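Local coordinates for protein 2-dehydropantoate 2-reductase (Bacillus subtilis, PDB 3EGO) that probably catalyses the NADPH-dependent reduction of 2-dehydropantoate (ketopantoate) to (R)-pantoate, a step in the biosynthesis of pantothenate, at residues Y208-F216 with E228-C239; G14-S22 with I45-A56. All coordinates share one frame; numbering follows the deposited sequence.

Contact 1 of 2, residues Y208-F216 with E228-C239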
loop_
_atom_site.group_PDB
_atom_site.type_symbol
_atom_site.label_atom_id
_atom_site.label_comp_id
_atom_site.label_asym_id
_atom_site.label_seq_id
_atom_site.Cartn_x
_atom_site.Cartn_y
_atom_site.Cartn_z
ATOM N N TYR A 208 10.570 -0.811 9.650
ATOM C CA TYR A 208 9.136 -0.680 9.920
ATOM C C TYR A 208 8.926 0.037 11.236
ATOM O O TYR A 208 8.040 0.860 11.355
ATOM C CB TYR A 208 8.446 -2.038 9.965
ATOM C CG TYR A 208 8.441 -2.788 8.648
ATOM C CD1 TYR A 208 8.859 -2.166 7.464
ATOM C CD2 TYR A 208 8.004 -4.096 8.578
ATOM C CE1 TYR A 208 8.870 -2.854 6.239
ATOM C CE2 TYR A 208 7.990 -4.796 7.354
ATOM C CZ TYR A 208 8.426 -4.162 6.190
ATOM O OH TYR A 208 8.421 -4.836 4.984
ATOM N N LEU A 209 9.769 -0.268 12.222
ATOM C CA LEU A 209 9.709 0.397 13.525
ATOM C C LEU A 209 10.019 1.886 13.375
ATOM O O LEU A 209 9.348 2.758 13.955
ATOM C CB LEU A 209 10.707 -0.291 14.489
ATOM C CG LEU A 209 10.904 0.202 15.932
ATOM C CD1 LEU A 209 9.742 -0.136 16.846
ATOM C CD2 LEU A 209 12.175 -0.435 16.458
ATOM N N ALA A 210 11.068 2.178 12.607
ATOM C CA ALA A 210 11.454 3.550 12.287
ATOM C C ALA A 210 10.350 4.290 11.522
ATOM O O ALA A 210 10.062 5.469 11.793
ATOM C CB ALA A 210 12.796 3.566 11.469
ATOM N N PHE A 211 9.717 3.612 10.565
ATOM C CA PHE A 211 8.583 4.255 9.904
ATOM C C PHE A 211 7.418 4.508 10.868
ATOM O O PHE A 211 6.841 5.593 10.887
ATOM C CB PHE A 211 8.136 3.414 8.701
ATOM C CG PHE A 211 7.243 4.150 7.748
ATOM C CD1 PHE A 211 7.753 4.663 6.545
ATOM C CD2 PHE A 211 5.903 4.318 8.034
ATOM C CE1 PHE A 211 6.913 5.359 5.660
ATOM C CE2 PHE A 211 5.038 4.988 7.137
ATOM C CZ PHE A 211 5.553 5.525 5.949
ATOM N N MET A 212 7.073 3.514 11.692
ATOM C CA MET A 212 6.081 3.758 12.765
ATOM C C MET A 212 6.417 4.975 13.644
ATOM O O MET A 212 5.546 5.774 13.977
ATOM C CB MET A 212 5.884 2.505 13.654
ATOM C CG MET A 212 4.500 2.492 14.378
ATOM S SD MET A 212 4.031 0.979 15.280
ATOM C CE MET A 212 5.471 0.700 16.273
ATOM N N LYS A 213 7.683 5.104 14.027
ATOM C CA LYS A 213 8.106 6.236 14.871
ATOM C C LYS A 213 7.837 7.564 14.187
ATOM O O LYS A 213 7.379 8.532 14.816
ATOM C CB LYS A 213 9.580 6.111 15.217
ATOM C CG LYS A 213 9.968 6.787 16.528
ATOM C CD LYS A 213 11.463 6.760 16.705
ATOM C CE LYS A 213 11.872 7.592 17.917
ATOM N NZ LYS A 213 13.251 7.188 18.343
ATOM N N LEU A 214 8.116 7.617 12.878
ATOM C CA LEU A 214 7.845 8.816 12.088
ATOM C C LEU A 214 6.362 9.147 12.075
ATOM O O LEU A 214 5.960 10.314 12.153
ATOM C CB LEU A 214 8.363 8.637 10.646
ATOM C CG LEU A 214 9.876 8.642 10.423
ATOM C CD1 LEU A 214 10.185 8.378 8.958
ATOM C CD2 LEU A 214 10.455 9.985 10.894
ATOM N N VAL A 215 5.531 8.109 11.936
ATOM C CA VAL A 215 4.090 8.304 12.045
ATOM C C VAL A 215 3.728 8.760 13.480
ATOM O O VAL A 215 2.974 9.700 13.669
ATOM C CB VAL A 215 3.318 7.013 11.684
ATOM C CG1 VAL A 215 1.841 7.174 11.957
ATOM C CG2 VAL A 215 3.532 6.699 10.176
ATOM N N PHE A 216 4.295 8.097 14.478
ATOM C CA PHE A 216 3.993 8.501 15.877
ATOM C C PHE A 216 4.280 10.014 16.108
ATOM O O PHE A 216 3.470 10.777 16.663
ATOM C CB PHE A 216 4.832 7.653 16.830
ATOM C CG PHE A 216 4.703 8.085 18.261
ATOM C CD1 PHE A 216 3.659 7.604 19.040
ATOM C CD2 PHE A 216 5.599 8.997 18.815
ATOM C CE1 PHE A 216 3.517 8.018 20.370
ATOM C CE2 PHE A 216 5.462 9.406 20.149
ATOM C CZ PHE A 216 4.418 8.913 20.907
ATOM N N GLU A 228 4.935 12.295 25.725
ATOM C CA GLU A 228 5.302 11.672 24.452
ATOM C C GLU A 228 6.127 10.404 24.620
ATOM O O GLU A 228 5.847 9.389 23.972
ATOM C CB GLU A 228 6.049 12.669 23.563
ATOM C CG GLU A 228 5.351 14.029 23.459
ATOM C CD GLU A 228 6.180 15.071 22.715
ATOM O OE1 GLU A 228 5.942 16.287 22.920
ATOM O OE2 GLU A 228 7.071 14.681 21.932
ATOM N N GLU A 229 7.139 10.444 25.483
ATOM C CA GLU A 229 8.018 9.281 25.625
ATOM C C GLU A 229 7.214 8.070 26.115
ATOM O O GLU A 229 7.444 6.923 25.687
ATOM C CB GLU A 229 9.210 9.588 26.547
ATOM C CG GLU A 229 10.217 10.594 25.937
ATOM C CD GLU A 229 11.371 10.973 26.882
ATOM O OE1 GLU A 229 11.110 11.525 27.979
ATOM O OE2 GLU A 229 12.546 10.740 26.508
ATOM N N LYS A 230 6.257 8.348 26.998
ATOM C CA LYS A 230 5.416 7.318 27.591
ATOM C C LYS A 230 4.445 6.771 26.553
ATOM O O LYS A 230 4.245 5.560 26.466
ATOM C CB LYS A 230 4.661 7.890 28.787
ATOM C CG LYS A 230 3.531 7.022 29.320
ATOM C CD LYS A 230 2.651 7.808 30.297
ATOM C CE LYS A 230 1.704 6.901 31.076
ATOM N NZ LYS A 230 0.995 5.934 30.185
ATOM N N ALA A 231 3.864 7.663 25.749
ATOM C CA ALA A 231 2.958 7.224 24.691
ATOM C C ALA A 231 3.673 6.348 23.658
ATOM O O ALA A 231 3.127 5.321 23.248
ATOM C CB ALA A 231 2.250 8.381 24.051
ATOM N N TRP A 232 4.899 6.709 23.279
ATOM C CA TRP A 232 5.681 5.872 22.355
ATOM C C TRP A 232 5.953 4.483 22.922
ATOM O O TRP A 232 5.912 3.480 22.192
ATOM C CB TRP A 232 7.006 6.562 21.960
ATOM C CG TRP A 232 7.922 5.752 21.038
ATOM C CD1 TRP A 232 9.258 5.493 21.230
ATOM C CD2 TRP A 232 7.576 5.124 19.791
ATOM N NE1 TRP A 232 9.757 4.745 20.187
ATOM C CE2 TRP A 232 8.745 4.506 19.293
ATOM C CE3 TRP A 232 6.395 5.029 19.046
ATOM C CZ2 TRP A 232 8.762 3.803 18.094
ATOM C CZ3 TRP A 232 6.417 4.335 17.861
ATOM C CH2 TRP A 232 7.586 3.722 17.398
ATOM N N GLU A 233 6.244 4.406 24.221
ATOM C CA GLU A 233 6.534 3.104 24.829
ATOM C C GLU A 233 5.317 2.203 24.741
ATOM O O GLU A 233 5.423 1.030 24.385
ATOM C CB GLU A 233 6.992 3.257 26.289
ATOM C CG GLU A 233 8.441 3.703 26.410
ATOM C CD GLU A 233 8.671 4.706 27.538
ATOM O OE1 GLU A 233 7.950 4.645 28.572
ATOM O OE2 GLU A 233 9.584 5.558 27.383
ATOM N N ARG A 234 4.175 2.803 25.029
ATOM C CA ARG A 234 2.848 2.184 25.014
ATOM C C ARG A 234 2.503 1.600 23.652
ATOM O O ARG A 234 2.156 0.418 23.533
ATOM C CB ARG A 234 1.822 3.247 25.407
ATOM C CG ARG A 234 0.385 2.788 25.512
ATOM C CD ARG A 234 -0.501 3.931 26.039
ATOM N NE ARG A 234 -1.837 3.963 25.431
ATOM C CZ ARG A 234 -2.584 2.887 25.158
ATOM N NH1 ARG A 234 -2.145 1.664 25.444
ATOM N NH2 ARG A 234 -3.790 3.031 24.605
ATOM N N VAL A 235 2.622 2.429 22.619
ATOM C CA VAL A 235 2.446 1.975 21.228
ATOM C C VAL A 235 3.241 0.693 20.987
ATOM O O VAL A 235 2.715 -0.313 20.506
ATOM C CB VAL A 235 2.869 3.099 20.216
ATOM C CG1 VAL A 235 2.901 2.579 18.768
ATOM C CG2 VAL A 235 1.957 4.342 20.327
ATOM N N GLN A 236 4.524 0.717 21.326
ATOM C CA GLN A 236 5.363 -0.466 21.136
ATOM C C GLN A 236 4.937 -1.595 22.054
ATOM O O GLN A 236 4.935 -2.779 21.662
ATOM C CB GLN A 236 6.821 -0.128 21.392
ATOM C CG GLN A 236 7.360 0.936 20.486
ATOM C CD GLN A 236 8.704 1.432 20.968
ATOM O OE1 GLN A 236 8.800 2.510 21.572
ATOM N NE2 GLN A 236 9.747 0.633 20.741
ATOM N N ALA A 237 4.587 -1.218 23.279
ATOM C CA ALA A 237 4.024 -2.156 24.249
ATOM C C ALA A 237 2.811 -2.908 23.691
ATOM O O ALA A 237 2.782 -4.143 23.757
ATOM C CB ALA A 237 3.666 -1.431 25.531
ATOM N N VAL A 238 1.821 -2.175 23.147
ATOM C CA VAL A 238 0.576 -2.800 22.662
ATOM C C VAL A 238 0.817 -3.640 21.422
ATOM O O VAL A 238 0.190 -4.694 21.224
ATOM C CB VAL A 238 -0.506 -1.782 22.329
ATOM C CG1 VAL A 238 -1.658 -2.460 21.605
ATOM C CG2 VAL A 238 -0.987 -1.066 23.582
ATOM N N CYS A 239 1.739 -3.172 20.584
ATOM C CA CYS A 239 2.232 -3.971 19.485
ATOM C C CYS A 239 2.703 -5.325 19.981
ATOM O O CYS A 239 2.425 -6.363 19.366
ATOM C CB CYS A 239 3.429 -3.277 18.861
ATOM S SG CYS A 239 3.006 -2.339 17.453
#
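F216 and W232 wedge into each other where helices 206-223 and 228-241 meet, each a knob in the other's hole. F216 leaves its backbone with CG anti to N (chi1 174°), which sends the ring across to the other helix. Its CB lies 3.8 Å from W232 CE3, and CG is closer still, at 3.6 Å. CD1 and CD2 also face CE3, CD1 touching V235 CG2 too. CE1 lies near W232 N and CA, and CE2 against W232 CB, which sits over one ring face, a CH-pi contact 3.9 Å from the F216 centroid. At the tip, CZ comes 3.4 Å from E228 O, near the ring plane, and A231 CB also lies at that edge. The two aromatic planes are inclined at 50°. K213 sets CG over one face of the indole, 3.9 Å from the centroid of the W232 six-membered ring, with CB beside CZ2 and CH2. M212 puts SD beside V235 CG1, and the bend at chi3 turns CE onto W232 CH2. M212 also touches C239, near N199, a probable substrate-binding residue of the helical C-terminal domain. E228 O is already used by W232 N, and apolar and aromatic packing joins the helices without a cross-helix hydrogen bond.

Contact 2 of 2, residues G14-S22 with I45-A56; sequences GLLCAYYLS and IRLYKGGEEFRA
L47 lies over one face of the Y19 ring, its CB 4.1 Å from the centroid and 17° off the normal, a CH-pi contact. At the edges of that ring, near its plane, are R55 C from the hairpin and Y20 CD1 from its own helix. The Y20 ring in turn takes Y19 CD2 over the centre of one face, with L16 CD1 and K49 NZ at its edge. Y19 CG stands anti to the backbone N (chi1 175°), which carries the ring over the hairpin. There CD1 meets A56 CB at 3.4 Å and the hydroxyl oxygen OH reaches F54 CB at 3.1 Å. Replacing Y19 by an alanine would probably leave L47, F54 and A56 facing a gap and the Y20 ring without its cover on that face. K49, bent at chi3, donates from NZ to Y20 OH at 2.7 Å; the same hydroxyl is hydrogen-bonded to H136 ND1, so two hydrogen bonds hold it. S22 OG donates to Y19 O at 2.7 Å and rests against A56 CB. Packing is tight where A18 CB meets I45 CD1, at 3.5 Å. Segment 14-22 of helix 12-22, whose G14 belongs to a glycine-rich GxGxxG motif that probably binds NADP(+) in this Rossmann-type domain, runs at 98° to strand 45-49. That strand turns through a type I' turn into strand 52-61 and pairs on its other side with strand 133-138; strand 26-30 meets the helix through A18 and S22.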
loop_
_atom_site.group_PDB
_atom_site.type_symbol
_atom_site.label_atom_id
_atom_site.label_comp_id
_atom_site.label_asym_id
_atom_site.label_seq_id
_atom_site.Cartn_x
_atom_site.Cartn_y
_atom_site.Cartn_z
ATOM N N GLY A 14 -22.163 -3.665 19.989
ATOM C CA GLY A 14 -23.582 -3.544 20.311
ATOM C C GLY A 14 -24.166 -4.756 21.003
ATOM O O GLY A 14 -24.857 -4.638 22.012
ATOM N N LEU A 15 -23.902 -5.936 20.466
ATOM C CA LEU A 15 -24.456 -7.146 21.066
ATOM C C LEU A 15 -23.886 -7.376 22.453
ATOM O O LEU A 15 -24.569 -7.867 23.336
ATOM C CB LEU A 15 -24.159 -8.356 20.169
ATOM C CG LEU A 15 -24.834 -8.269 18.770
ATOM C CD1 LEU A 15 -24.346 -9.464 17.902
ATOM C CD2 LEU A 15 -26.340 -8.232 18.883
ATOM N N LEU A 16 -22.586 -7.111 22.612
ATOM C CA LEU A 16 -21.909 -7.278 23.914
ATOM C C LEU A 16 -22.551 -6.350 24.951
ATOM O O LEU A 16 -22.911 -6.785 26.061
ATOM C CB LEU A 16 -20.420 -6.897 23.756
ATOM C CG LEU A 16 -19.566 -7.063 25.030
ATOM C CD1 LEU A 16 -19.200 -8.468 25.231
ATOM C CD2 LEU A 16 -18.336 -6.204 24.867
ATOM N N CYS A 17 -22.743 -5.069 24.586
ATOM C CA CYS A 17 -23.358 -4.135 25.523
ATOM C C CYS A 17 -24.807 -4.539 25.812
ATOM O O CYS A 17 -25.285 -4.431 26.927
ATOM C CB CYS A 17 -23.372 -2.712 24.927
ATOM S SG CYS A 17 -21.728 -1.957 24.814
ATOM N N ALA A 18 -25.521 -4.983 24.779
ATOM C CA ALA A 18 -26.934 -5.345 24.974
ATOM C C ALA A 18 -27.029 -6.513 25.948
ATOM O O ALA A 18 -27.846 -6.479 26.840
ATOM C CB ALA A 18 -27.561 -5.714 23.619
ATOM N N TYR A 19 -26.181 -7.535 25.801
ATOM C CA TYR A 19 -26.239 -8.643 26.725
ATOM C C TYR A 19 -26.047 -8.185 28.195
ATOM O O TYR A 19 -26.846 -8.466 29.125
ATOM C CB TYR A 19 -25.211 -9.745 26.372
ATOM C CG TYR A 19 -25.280 -10.792 27.477
ATOM C CD1 TYR A 19 -26.313 -11.734 27.497
ATOM C CD2 TYR A 19 -24.388 -10.766 28.552
ATOM C CE1 TYR A 19 -26.416 -12.642 28.534
ATOM C CE2 TYR A 19 -24.484 -11.642 29.570
ATOM C CZ TYR A 19 -25.522 -12.573 29.567
ATOM O OH TYR A 19 -25.615 -13.459 30.610
ATOM N N TYR A 20 -24.988 -7.437 28.423
ATOM C CA TYR A 20 -24.645 -7.171 29.778
ATOM C C TYR A 20 -25.548 -6.133 30.402
ATOM O O TYR A 20 -25.847 -6.236 31.600
ATOM C CB TYR A 20 -23.156 -6.796 29.884
ATOM C CG TYR A 20 -22.214 -7.967 29.851
ATOM C CD1 TYR A 20 -21.394 -8.198 28.752
ATOM C CD2 TYR A 20 -22.110 -8.822 30.949
ATOM C CE1 TYR A 20 -20.497 -9.251 28.730
ATOM C CE2 TYR A 20 -21.224 -9.872 30.942
ATOM C CZ TYR A 20 -20.412 -10.083 29.814
ATOM O OH TYR A 20 -19.502 -11.137 29.794
ATOM N N LEU A 21 -25.996 -5.138 29.626
ATOM C CA LEU A 21 -26.885 -4.099 30.196
ATOM C C LEU A 21 -28.310 -4.658 30.412
ATOM O O LEU A 21 -29.004 -4.262 31.343
ATOM C CB LEU A 21 -26.936 -2.845 29.312
ATOM C CG LEU A 21 -25.574 -2.097 29.256
ATOM C CD1 LEU A 21 -25.541 -0.999 28.149
ATOM C CD2 LEU A 21 -25.255 -1.529 30.665
ATOM N N SER A 22 -28.689 -5.635 29.602
ATOM C CA SER A 22 -29.976 -6.345 29.782
ATOM C C SER A 22 -30.076 -7.027 31.153
ATOM O O SER A 22 -31.183 -7.295 31.629
ATOM C CB SER A 22 -30.153 -7.391 28.696
ATOM O OG SER A 22 -29.505 -8.600 29.073
ATOM N N ILE A 45 -30.304 -12.696 22.668
ATOM C CA ILE A 45 -28.885 -12.589 22.380
ATOM C C ILE A 45 -28.134 -13.684 23.099
ATOM O O ILE A 45 -28.369 -13.947 24.283
ATOM C CB ILE A 45 -28.351 -11.197 22.825
ATOM C CG1 ILE A 45 -28.843 -10.130 21.848
ATOM C CG2 ILE A 45 -26.821 -11.179 22.853
ATOM C CD1 ILE A 45 -28.664 -8.764 22.403
ATOM N N ARG A 46 -27.210 -14.321 22.410
ATOM C CA ARG A 46 -26.383 -15.320 23.054
ATOM C C ARG A 46 -25.020 -14.728 23.262
ATOM O O ARG A 46 -24.477 -14.099 22.373
ATOM C CB ARG A 46 -26.234 -16.549 22.166
ATOM C CG ARG A 46 -27.552 -17.179 21.760
ATOM C CD ARG A 46 -28.318 -17.721 22.973
ATOM N NE ARG A 46 -29.688 -18.132 22.653
ATOM C CZ ARG A 46 -30.026 -19.342 22.205
ATOM N NH1 ARG A 46 -31.296 -19.617 21.942
ATOM N NH2 ARG A 46 -29.099 -20.281 22.020
ATOM N N LEU A 47 -24.454 -14.944 24.431
ATOM C CA LEU A 47 -23.088 -14.506 24.629
ATOM C C LEU A 47 -22.285 -15.712 25.010
ATOM O O LEU A 47 -22.704 -16.483 25.896
ATOM C CB LEU A 47 -23.021 -13.456 25.737
ATOM C CG LEU A 47 -21.574 -13.038 26.025
ATOM C CD1 LEU A 47 -21.431 -11.507 25.925
ATOM C CD2 LEU A 47 -21.229 -13.549 27.381
ATOM N N TYR A 48 -21.144 -15.880 24.342
ATOM C CA TYR A 48 -20.206 -16.971 24.609
ATOM C C TYR A 48 -19.029 -16.407 25.400
ATOM O O TYR A 48 -18.484 -15.328 25.082
ATOM C CB TYR A 48 -19.690 -17.566 23.296
ATOM C CG TYR A 48 -20.727 -18.181 22.366
ATOM C CD1 TYR A 48 -20.785 -19.556 22.171
ATOM C CD2 TYR A 48 -21.625 -17.379 21.657
ATOM C CE1 TYR A 48 -21.742 -20.120 21.290
ATOM C CE2 TYR A 48 -22.564 -17.913 20.810
ATOM C CZ TYR A 48 -22.624 -19.284 20.620
ATOM O OH TYR A 48 -23.564 -19.807 19.760
ATOM N N LYS A 49 -18.638 -17.097 26.459
ATOM C CA LYS A 49 -17.544 -16.607 27.229
ATOM C C LYS A 49 -16.843 -17.809 27.764
ATOM O O LYS A 49 -17.313 -18.426 28.732
ATOM C CB LYS A 49 -17.993 -15.708 28.357
ATOM C CG LYS A 49 -16.863 -14.998 29.016
ATOM C CD LYS A 49 -17.403 -13.905 29.890
ATOM C CE LYS A 49 -18.448 -14.460 30.895
ATOM N NZ LYS A 49 -19.474 -13.407 31.322
ATOM N N GLY A 50 -15.734 -18.112 27.097
ATOM C CA GLY A 50 -14.806 -19.179 27.462
ATOM C C GLY A 50 -15.434 -20.479 27.916
ATOM O O GLY A 50 -15.081 -21.011 28.985
ATOM N N GLY A 51 -16.326 -21.039 27.108
ATOM C CA GLY A 51 -16.928 -22.337 27.503
ATOM C C GLY A 51 -18.337 -22.244 28.075
ATOM O O GLY A 51 -19.081 -23.238 28.111
ATOM N N GLU A 52 -18.714 -21.052 28.524
ATOM C CA GLU A 52 -20.080 -20.807 28.930
ATOM C C GLU A 52 -20.872 -20.095 27.824
ATOM O O GLU A 52 -20.334 -19.315 27.024
ATOM C CB GLU A 52 -20.129 -20.019 30.229
ATOM C CG GLU A 52 -19.414 -20.714 31.390
ATOM C CD GLU A 52 -19.405 -19.888 32.644
ATOM O OE1 GLU A 52 -18.701 -18.847 32.683
ATOM O OE2 GLU A 52 -20.099 -20.276 33.600
ATOM N N GLU A 53 -22.157 -20.379 27.777
ATOM C CA GLU A 53 -23.043 -19.677 26.846
ATOM C C GLU A 53 -24.229 -19.195 27.608
ATOM O O GLU A 53 -24.919 -19.986 28.266
ATOM C CB GLU A 53 -23.545 -20.605 25.739
ATOM C CG GLU A 53 -22.538 -20.987 24.750
ATOM C CD GLU A 53 -23.130 -21.846 23.620
ATOM O OE1 GLU A 53 -24.347 -21.725 23.295
ATOM O OE2 GLU A 53 -22.346 -22.630 23.052
ATOM N N PHE A 54 -24.502 -17.911 27.506
ATOM C CA PHE A 54 -25.649 -17.322 28.172
ATOM C C PHE A 54 -26.656 -16.835 27.145
ATOM O O PHE A 54 -26.293 -16.554 26.004
ATOM C CB PHE A 54 -25.201 -16.149 29.046
ATOM C CG PHE A 54 -24.128 -16.525 30.024
ATOM C CD1 PHE A 54 -24.470 -17.064 31.260
ATOM C CD2 PHE A 54 -22.781 -16.444 29.669
ATOM C CE1 PHE A 54 -23.486 -17.456 32.136
ATOM C CE2 PHE A 54 -21.794 -16.832 30.553
ATOM C CZ PHE A 54 -22.163 -17.324 31.806
ATOM N N ARG A 55 -27.908 -16.731 27.559
ATOM C CA ARG A 55 -28.934 -16.131 26.725
ATOM C C ARG A 55 -29.616 -15.008 27.460
ATOM O O ARG A 55 -29.931 -15.108 28.662
ATOM C CB ARG A 55 -30.002 -17.180 26.277
ATOM C CG ARG A 55 -31.018 -16.538 25.344
ATOM C CD ARG A 55 -32.431 -17.008 25.615
ATOM N NE ARG A 55 -32.718 -18.326 25.053
ATOM C CZ ARG A 55 -33.759 -18.601 24.263
ATOM N NH1 ARG A 55 -33.928 -19.835 23.829
ATOM N NH2 ARG A 55 -34.637 -17.655 23.914
ATOM N N ALA A 56 -29.824 -13.911 26.756
ATOM C CA ALA A 56 -30.578 -12.784 27.290
ATOM C C ALA A 56 -31.677 -12.399 26.332
ATOM O O ALA A 56 -31.467 -12.252 25.140
ATOM C CB ALA A 56 -29.663 -11.540 27.521
#

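How the contacts relate
From the N terminus, contact 2 comes first: the chain leaves helix 12-22, runs through strand 26-30 and helix 34-43, and returns as the 45-56 hairpin, closing a loop of 22 residues. Only much later, past the remaining strands of the sheet and the long helix 174-195, does contact 1 open. It closes a shorter loop of 11 residues between consecutive helices. The two are in series, neither nested nor crossed, with centres about 35 Å apart and nearest atoms about 17 Å apart. Together they illustrate local closure in a two-part enzyme: contact 2 ties helix to sheet in the probable NADP(+)-binding part, contact 1 helix to helix in the C-terminal part.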